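Local coordinates for oxidoreductase, NAD-binding/iron-sulfur cluster-binding protein (Nitratireductor pacificus pht-3B, PDB 6ZXU) that acts as a catabolic reductive dehalogenase, binding cobalamin and two [4Fe-4S] clusters that probably feed electrons to it, at residues 353-358 / 478-483; 395-400 / 526-531; 424-429 / 515-520. All coordinates share one frame; numbering follows the deposited sequence.

From the N terminus, the chain first lays down 353-358, where helix 342-354 runs out, then the outermost strand 394-399 and its neighbour 422-429. Contact 1 closes the first loop when 478-483 comes back beside 353-358. Strand 514-521 then pairs with 422-429 in contact 3, and the loop after it, 526-531, docks on strand 394-399 in contact 2. Contact 3 is therefore nested inside contact 2, whereas contact 1 crosses both. Contacts 2 and 3 reach the same antiparallel sheet, contact 3 inside it and contact 2 on its edge strand, with a probable hydrogen bond between Gly396 O and Val425 N; contact 1 touches it where Ser478 packs on Ile517.

Contact 1 (353-358 / 478-483); sequences NMVPLQ and SNAHSE
Val355 and Gln358 meet Ala480, His481 and Ser478 in a small, partly buried loop-to-helix-end contact, where the 3-10 turn following helix 342-354 lies against the loop between strand 474-477 and helix 486-492. Val355 supplies the apolar half. Its two methyls divide the work: CG2 presses on Ala480 CB at 3.5 Å, tighter than ordinary van der Waals contact, while CG1, set anti to the backbone N (chi1 176°), reaches His481 CB at 4.0 Å. A beta-branched residue suits this place because one short side chain can serve two neighbours, and alanine opposite is small enough to admit it. The His481 side chain crosses that of Val355 at about a right angle, its ring turned off from the helix end.

Gln358, its chain extended beyond CG, reaches toward the loop and brings its amide end between Ser478 OG and His481 O, a polar end among polar atoms. Ser478 is fitted to shape that loop: its OG accepts from His481 N at 3.1 Å, an ST motif, and its carbonyl O receives Ser482 OG at 2.7 Å from above the carbonyl plane. Ser478 N bonded to His481 O further tightens the turn. These bonds lead toward the cofactor, since Ser482 touches cobalamin and its OG also bonds His486.

Around the contact, Gln358 leans on strand 474-477 at Arg475 and Ser476, helix 445-469 receives Met354 and Asn479, and Leu357 packs on helix 74-85.

Contact 2 (395-400 / 526-531); sequences VGICRA and SVDRPI
Asp528 grips Ile397 twice, through backbone and side chain. Its N donates to Ile397 O over 2.8 Å (N-H...O angle 159°), the donor tilted 26° from the carbonyl plane. With CG anti to the carbonyl carbon (chi1 -66°), the carboxylate folds back beside its own N, where Ile397 N donates to Asp528 OD2 at 3.0 Å, on the lone pair directed away from the other carboxylate oxygen. Asp528 OD2 also passes 3.5 Å from Gly396 CA, where a glycine presents no side chain to the carboxylate. Beside the pair, Val527 CG1 lies over the peptide that follows Cys398, 3.7 Å from Arg399 N, and the extended arginine crosses it with CG at 4.0 Å. Ile397 holds its CG2 methyl 3.9 Å from Ser526 O.

Strand 394-399 is outermost in a four-stranded antiparallel sheet, and its other side pairs with strand 422-429. The loop after strand 514-521 thus docks on the outer edge, an aspartate oxygen standing in for a strand carbonyl. Lys384 on helix 376-390 fixes the carboxylate by a salt bridge to OD1, and the same helix packs against Ile397. With an alanine in place of Asp528 the backbone donor would remain, but Ile397 N would probably lose its acceptor and Lys384 its countercharge.

Contact 3 (424-429 / 515-520); sequences VVMLID and KSIVFT
Val424 lies over one face of the Phe519 ring, its CB 3.8 Å from the centroid and displaced toward the rim, a CH-pi contact. The ring gets there because Phe519 places CG between its backbone N and carbonyl carbon (chi1 74°), which brings it alongside the valine across the strands. The bent Met426 chain sends CE to the ring's edge, 4.0 Å from CD1, and also to Ile517 CG2; an unbranched, flexible thioether can fill such a corner. Helix 445-469 packs here, Met463 on Met426 and Ala460 on Ile517.

Underneath runs a regular antiparallel pairing of the two central strands of a four-stranded sheet. Val424 with Phe519, Met426 with Ile517 and Ile428 with Lys515 are hydrogen-bonded pairs, each joined both ways; Met426 N to Ile517 O, 2.9 Å at 172°, is nearly straight. Between them, Ser516 CA comes 3.2 Å from Met426 O in a CA-H...O contact. The other face carries Val425, Val518, Leu427 and Ser516, with Leu427 CD2 set 3.9 Å from Ser516 CB, and helix 486-492 packs on Val425, Ser516 and Val518.

Toward the cofactor the residues turn polar. Small Ser516 leaves its OG to bond His486 ND1, and its carbonyl O accepts from cobalamin N29. Lys515 is long enough to carry NZ away from the sheet to cobalamin O39, where Tyr453 OH is a second partner.

Contact 1 (353-358 / 478-483)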
loop_
_atom_site.group_PDB
_atom_site.type_symbol
_atom_site.label_atom_id
_atom_site.label_comp_id
_atom_site.label_asym_id
_atom_site.label_seq_id
_atom_site.Cartn_x
_atom_site.Cartn_y
_atom_site.Cartn_z
ATOM N N ASN A 353 -2.725 12.659 -11.200
ATOM C CA ASN A 353 -3.315 13.920 -10.877
ATOM C C ASN A 353 -3.257 14.334 -9.462
ATOM O O ASN A 353 -3.719 15.411 -9.123
ATOM C CB ASN A 353 -4.727 13.970 -11.407
ATOM C CG ASN A 353 -4.729 14.034 -12.942
ATOM O OD1 ASN A 353 -4.508 15.099 -13.529
ATOM N ND2 ASN A 353 -4.904 12.885 -13.599
ATOM N N MET A 354 -2.751 13.477 -8.580
ATOM C CA MET A 354 -2.428 13.912 -7.225
ATOM C C MET A 354 -1.105 14.671 -7.166
ATOM O O MET A 354 -0.851 15.413 -6.216
ATOM C CB MET A 354 -2.424 12.726 -6.250
ATOM C CG MET A 354 -3.811 12.279 -5.810
ATOM S SD MET A 354 -3.793 11.011 -4.505
ATOM C CE MET A 354 -3.181 9.555 -5.383
ATOM N N VAL A 355 -0.249 14.507 -8.186
ATOM C CA VAL A 355 1.078 15.101 -8.164
ATOM C C VAL A 355 1.030 16.665 -7.991
ATOM O O VAL A 355 1.753 17.199 -7.134
ATOM C CB VAL A 355 1.893 14.711 -9.361
ATOM C CG1 VAL A 355 3.216 15.435 -9.337
ATOM C CG2 VAL A 355 2.121 13.206 -9.371
ATOM N N PRO A 356 0.129 17.372 -8.676
ATOM C CA PRO A 356 0.133 18.838 -8.494
ATOM C C PRO A 356 -0.288 19.276 -7.114
ATOM O O PRO A 356 -0.066 20.451 -6.775
ATOM C CB PRO A 356 -0.911 19.314 -9.536
ATOM C CG PRO A 356 -0.874 18.250 -10.585
ATOM C CD PRO A 356 -0.724 16.989 -9.811
ATOM N N LEU A 357 -0.843 18.349 -6.312
ATOM C CA LEU A 357 -1.322 18.695 -4.990
ATOM C C LEU A 357 -0.345 18.372 -3.895
ATOM O O LEU A 357 -0.686 18.493 -2.754
ATOM C CB LEU A 357 -2.671 18.023 -4.701
ATOM C CG LEU A 357 -3.802 18.219 -5.727
ATOM C CD1 LEU A 357 -5.118 17.748 -5.139
ATOM C CD2 LEU A 357 -3.946 19.651 -6.131
ATOM N N GLN A 358 0.876 17.957 -4.254
ATOM C CA GLN A 358 1.848 17.403 -3.232
ATOM C C GLN A 358 2.327 18.415 -2.213
ATOM O O GLN A 358 2.623 18.062 -1.100
ATOM C CB GLN A 358 3.013 16.719 -3.924
ATOM C CG GLN A 358 2.544 15.395 -4.488
ATOM C CD GLN A 358 3.664 14.538 -5.032
ATOM O OE1 GLN A 358 4.815 14.737 -4.712
ATOM N NE2 GLN A 358 3.328 13.600 -5.864
ATOM N N SER A 478 5.794 10.966 -3.448
ATOM C CA SER A 478 5.095 9.814 -3.991
ATOM C C SER A 478 5.926 9.038 -4.987
ATOM O O SER A 478 7.026 9.418 -5.343
ATOM C CB SER A 478 3.782 10.287 -4.640
ATOM O OG SER A 478 4.102 11.031 -5.815
ATOM N N ASN A 479 5.390 7.918 -5.460
ATOM C CA ASN A 479 6.059 7.150 -6.502
ATOM C C ASN A 479 6.217 8.026 -7.768
ATOM O O ASN A 479 7.169 7.887 -8.489
ATOM C CB ASN A 479 5.261 5.875 -6.869
ATOM C CG ASN A 479 3.909 6.183 -7.582
ATOM O OD1 ASN A 479 2.965 6.881 -7.017
ATOM N ND2 ASN A 479 3.762 5.631 -8.795
ATOM N N ALA A 480 5.229 8.883 -8.015
ATOM C CA ALA A 480 5.195 9.733 -9.206
ATOM C C ALA A 480 6.131 10.923 -9.095
ATOM O O ALA A 480 6.630 11.411 -10.106
ATOM C CB ALA A 480 3.800 10.183 -9.502
ATOM N N HIS A 481 6.427 11.337 -7.876
ATOM C CA HIS A 481 7.334 12.444 -7.671
ATOM C C HIS A 481 7.791 12.525 -6.253
ATOM O O HIS A 481 7.035 12.919 -5.362
ATOM C CB HIS A 481 6.636 13.750 -8.072
ATOM C CG HIS A 481 7.569 14.916 -8.147
ATOM N ND1 HIS A 481 8.095 15.534 -7.027
ATOM C CD2 HIS A 481 8.087 15.550 -9.207
ATOM C CE1 HIS A 481 8.891 16.508 -7.408
ATOM N NE2 HIS A 481 8.904 16.532 -8.729
ATOM N N SER A 482 9.027 12.110 -6.017
ATOM C CA SER A 482 9.671 12.273 -4.704
ATOM C C SER A 482 10.916 13.095 -4.857
ATOM O O SER A 482 11.694 12.898 -5.819
ATOM C CB SER A 482 10.103 10.926 -4.088
ATOM O OG SER A 482 9.015 10.143 -3.669
ATOM N N GLU A 483 11.206 13.889 -3.849
ATOM C CA GLU A 483 12.513 14.517 -3.728
ATOM C C GLU A 483 13.409 13.924 -2.625
ATOM O O GLU A 483 14.495 14.410 -2.390
ATOM C CB GLU A 483 12.320 16.014 -3.617
ATOM C CG GLU A 483 11.858 16.515 -4.976
ATOM C CD GLU A 483 11.631 18.037 -5.088
ATOM O OE1 GLU A 483 11.533 18.738 -4.083
ATOM O OE2 GLU A 483 11.519 18.500 -6.232
#

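Contact 2 (395-400 / 526-531)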
loop_
_atom_site.group_PDB
_atom_site.type_symbol
_atom_site.label_atom_id
_atom_site.label_comp_id
_atom_site.label_asym_id
_atom_site.label_seq_id
_atom_site.Cartn_x
_atom_site.Cartn_y
_atom_site.Cartn_z
ATOM N N VAL A 395 2.888 4.500 11.158
ATOM C CA VAL A 395 3.341 5.880 11.097
ATOM C C VAL A 395 4.572 6.062 12.026
ATOM O O VAL A 395 4.580 5.582 13.150
ATOM C CB VAL A 395 2.269 6.924 11.542
ATOM C CG1 VAL A 395 2.769 8.340 11.318
ATOM C CG2 VAL A 395 0.953 6.739 10.835
ATOM N N GLY A 396 5.616 6.634 11.467
ATOM C CA GLY A 396 6.801 7.005 12.223
ATOM C C GLY A 396 7.293 8.364 11.771
ATOM O O GLY A 396 7.023 8.809 10.691
ATOM N N ILE A 397 8.143 8.973 12.568
ATOM C CA ILE A 397 8.646 10.292 12.357
ATOM C C ILE A 397 10.133 10.358 12.633
ATOM O O ILE A 397 10.606 9.768 13.624
ATOM C CB ILE A 397 7.924 11.311 13.329
ATOM C CG1 ILE A 397 6.405 11.209 13.152
ATOM C CG2 ILE A 397 8.421 12.726 13.025
ATOM C CD1 ILE A 397 5.612 11.849 14.238
ATOM N N CYS A 398 10.855 10.986 11.760
ATOM C CA CYS A 398 12.311 11.207 11.897
ATOM C C CYS A 398 12.682 12.599 11.430
ATOM O O CYS A 398 11.913 13.280 10.772
ATOM C CB CYS A 398 13.146 10.101 11.195
ATOM S SG CYS A 398 13.086 10.089 9.399
ATOM N N ARG A 399 13.899 13.052 11.771
ATOM C CA ARG A 399 14.462 14.219 11.086
ATOM C C ARG A 399 14.802 13.927 9.636
ATOM O O ARG A 399 15.400 12.901 9.322
ATOM C CB ARG A 399 15.740 14.677 11.811
ATOM C CG ARG A 399 15.378 15.262 13.132
ATOM C CD ARG A 399 16.456 16.184 13.746
ATOM N NE ARG A 399 15.804 17.013 14.794
ATOM C CZ ARG A 399 15.301 18.243 14.592
ATOM N NH1 ARG A 399 15.399 18.857 13.408
ATOM N NH2 ARG A 399 14.754 18.888 15.618
ATOM N N ALA A 400 14.465 14.851 8.767
ATOM C CA ALA A 400 14.779 14.770 7.333
ATOM C C ALA A 400 16.180 15.297 7.124
ATOM O O ALA A 400 16.387 16.489 6.906
ATOM C CB ALA A 400 13.769 15.584 6.513
ATOM N N SER A 526 8.292 15.331 18.097
ATOM C CA SER A 526 9.248 14.372 18.632
ATOM C C SER A 526 9.495 13.211 17.631
ATOM O O SER A 526 8.565 12.743 16.959
ATOM C CB SER A 526 8.771 13.778 19.924
ATOM O OG SER A 526 8.501 14.819 20.819
ATOM N N VAL A 527 10.746 12.806 17.499
ATOM C CA VAL A 527 11.144 11.799 16.517
ATOM C C VAL A 527 11.176 10.459 17.169
ATOM O O VAL A 527 11.255 10.348 18.404
ATOM C CB VAL A 527 12.511 12.128 15.806
ATOM C CG1 VAL A 527 12.425 13.438 15.123
ATOM C CG2 VAL A 527 13.629 12.072 16.748
ATOM N N ASP A 528 10.914 9.425 16.385
ATOM C CA ASP A 528 11.086 8.057 16.802
ATOM C C ASP A 528 12.531 7.634 16.692
ATOM O O ASP A 528 13.334 8.394 16.232
ATOM C CB ASP A 528 10.191 7.124 15.963
ATOM C CG ASP A 528 8.686 7.418 16.255
ATOM O OD1 ASP A 528 8.209 7.105 17.355
ATOM O OD2 ASP A 528 7.987 7.998 15.394
ATOM N N ARG A 529 12.848 6.495 17.262
ATOM C CA ARG A 529 14.188 5.919 17.220
ATOM C C ARG A 529 14.217 4.640 16.363
ATOM O O ARG A 529 13.200 3.982 16.222
ATOM C CB ARG A 529 14.689 5.589 18.627
ATOM C CG ARG A 529 15.005 6.793 19.479
ATOM C CD ARG A 529 15.750 6.411 20.748
ATOM N NE ARG A 529 14.933 5.711 21.713
ATOM C CZ ARG A 529 15.410 4.855 22.621
ATOM N NH1 ARG A 529 16.695 4.519 22.633
ATOM N NH2 ARG A 529 14.581 4.281 23.478
ATOM N N PRO A 530 15.362 4.328 15.767
ATOM C CA PRO A 530 15.512 3.044 15.098
ATOM C C PRO A 530 15.156 1.848 15.931
ATOM O O PRO A 530 15.160 1.916 17.185
ATOM C CB PRO A 530 17.005 3.021 14.736
ATOM C CG PRO A 530 17.379 4.442 14.636
ATOM C CD PRO A 530 16.550 5.169 15.614
ATOM N N ILE A 531 14.895 0.713 15.272
ATOM C CA ILE A 531 14.442 -0.502 15.988
ATOM C C ILE A 531 15.473 -1.622 15.796
ATOM O O ILE A 531 16.269 -1.602 14.856
ATOM C CB ILE A 531 13.042 -0.996 15.555
ATOM C CG1 ILE A 531 13.043 -1.235 14.086
ATOM C CG2 ILE A 531 11.971 -0.018 16.050
ATOM C CD1 ILE A 531 11.750 -1.821 13.550
#

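Contact 3 (424-429 / 515-520)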
loop_
_atom_site.group_PDB
_atom_site.type_symbol
_atom_site.label_atom_id
_atom_site.label_comp_id
_atom_site.label_asym_id
_atom_site.label_seq_id
_atom_site.Cartn_x
_atom_site.Cartn_y
_atom_site.Cartn_z
ATOM N N VAL A 424 7.706 12.527 7.880
ATOM C CA VAL A 424 6.663 11.634 8.376
ATOM C C VAL A 424 6.565 10.477 7.368
ATOM O O VAL A 424 6.386 10.667 6.185
ATOM C CB VAL A 424 5.321 12.326 8.498
ATOM C CG1 VAL A 424 4.260 11.370 9.094
ATOM C CG2 VAL A 424 5.508 13.559 9.374
ATOM N N VAL A 425 6.827 9.271 7.873
ATOM C CA VAL A 425 6.928 8.081 7.069
ATOM C C VAL A 425 5.749 7.183 7.430
ATOM O O VAL A 425 5.491 6.862 8.602
ATOM C CB VAL A 425 8.220 7.317 7.368
ATOM C CG1 VAL A 425 8.426 6.176 6.392
ATOM C CG2 VAL A 425 9.385 8.272 7.293
ATOM N N MET A 426 5.058 6.727 6.393
ATOM C CA MET A 426 3.924 5.806 6.580
ATOM C C MET A 426 4.073 4.604 5.702
ATOM O O MET A 426 4.596 4.693 4.615
ATOM C CB MET A 426 2.645 6.495 6.320
ATOM C CG MET A 426 2.428 7.532 7.368
ATOM S SD MET A 426 1.057 8.648 7.112
ATOM C CE MET A 426 1.667 9.514 5.643
ATOM N N LEU A 427 3.724 3.450 6.245
ATOM C CA LEU A 427 3.758 2.180 5.522
ATOM C C LEU A 427 2.317 1.737 5.215
ATOM O O LEU A 427 1.464 1.797 6.078
ATOM C CB LEU A 427 4.485 1.149 6.270
ATOM C CG LEU A 427 5.923 1.335 6.725
ATOM C CD1 LEU A 427 6.389 -0.003 7.401
ATOM C CD2 LEU A 427 6.840 1.659 5.578
ATOM N N ILE A 428 2.114 1.297 4.007
ATOM C CA ILE A 428 0.868 0.696 3.516
ATOM C C ILE A 428 1.182 -0.763 3.184
ATOM O O ILE A 428 2.064 -1.024 2.370
ATOM C CB ILE A 428 0.343 1.436 2.286
ATOM C CG1 ILE A 428 0.217 2.943 2.512
ATOM C CG2 ILE A 428 -0.982 0.833 1.858
ATOM C CD1 ILE A 428 -0.819 3.254 3.576
ATOM N N ASP A 429 0.448 -1.658 3.799
ATOM C CA ASP A 429 0.563 -3.100 3.612
ATOM C C ASP A 429 0.140 -3.411 2.166
ATOM O O ASP A 429 -0.926 -3.006 1.718
ATOM C CB ASP A 429 -0.289 -3.860 4.630
ATOM C CG ASP A 429 -0.067 -5.348 4.601
ATOM O OD1 ASP A 429 0.426 -5.900 3.546
ATOM O OD2 ASP A 429 -0.468 -6.005 5.596
ATOM N N LYS A 515 4.596 -0.635 0.975
ATOM C CA LYS A 515 5.078 0.499 0.272
ATOM C C LYS A 515 5.045 1.632 1.284
ATOM O O LYS A 515 4.204 1.680 2.131
ATOM C CB LYS A 515 4.307 0.894 -1.022
ATOM C CG LYS A 515 4.392 -0.085 -2.198
ATOM C CD LYS A 515 5.798 -0.100 -2.818
ATOM C CE LYS A 515 5.761 -0.710 -4.143
ATOM N NZ LYS A 515 7.076 -0.530 -4.836
ATOM N N SER A 516 6.064 2.479 1.214
ATOM C CA SER A 516 6.140 3.643 2.058
ATOM C C SER A 516 5.651 4.827 1.241
ATOM O O SER A 516 5.748 4.878 0.038
ATOM C CB SER A 516 7.573 3.899 2.525
ATOM O OG SER A 516 8.428 4.018 1.416
ATOM N N ILE A 517 5.138 5.799 1.972
ATOM C CA ILE A 517 4.977 7.177 1.508
ATOM C C ILE A 517 5.641 8.053 2.580
ATOM O O ILE A 517 5.620 7.747 3.768
ATOM C CB ILE A 517 3.465 7.491 1.302
ATOM C CG1 ILE A 517 3.216 8.870 0.677
ATOM C CG2 ILE A 517 2.698 7.393 2.624
ATOM C CD1 ILE A 517 3.527 8.994 -0.738
ATOM N N VAL A 518 6.249 9.118 2.142
ATOM C CA VAL A 518 6.873 10.120 2.994
ATOM C C VAL A 518 6.295 11.490 2.676
ATOM O O VAL A 518 6.026 11.820 1.527
ATOM C CB VAL A 518 8.393 10.167 2.809
ATOM C CG1 VAL A 518 8.996 11.205 3.698
ATOM C CG2 VAL A 518 9.021 8.849 3.096
ATOM N N PHE A 519 5.949 12.258 3.717
ATOM C CA PHE A 519 5.842 13.685 3.526
ATOM C C PHE A 519 6.749 14.382 4.480
ATOM O O PHE A 519 6.879 13.980 5.631
ATOM C CB PHE A 519 4.416 14.277 3.591
ATOM C CG PHE A 519 3.842 14.365 4.935
ATOM C CD1 PHE A 519 3.071 13.307 5.449
ATOM C CD2 PHE A 519 3.917 15.554 5.660
ATOM C CE1 PHE A 519 2.489 13.402 6.687
ATOM C CE2 PHE A 519 3.346 15.628 6.926
ATOM C CZ PHE A 519 2.649 14.561 7.432
ATOM N N THR A 520 7.417 15.404 3.952
ATOM C CA THR A 520 8.296 16.242 4.769
ATOM C C THR A 520 7.527 17.459 5.266
ATOM O O THR A 520 6.565 17.886 4.635
ATOM C CB THR A 520 9.538 16.629 4.012
ATOM O OG1 THR A 520 9.208 17.220 2.753
ATOM C CG2 THR A 520 10.405 15.343 3.757
#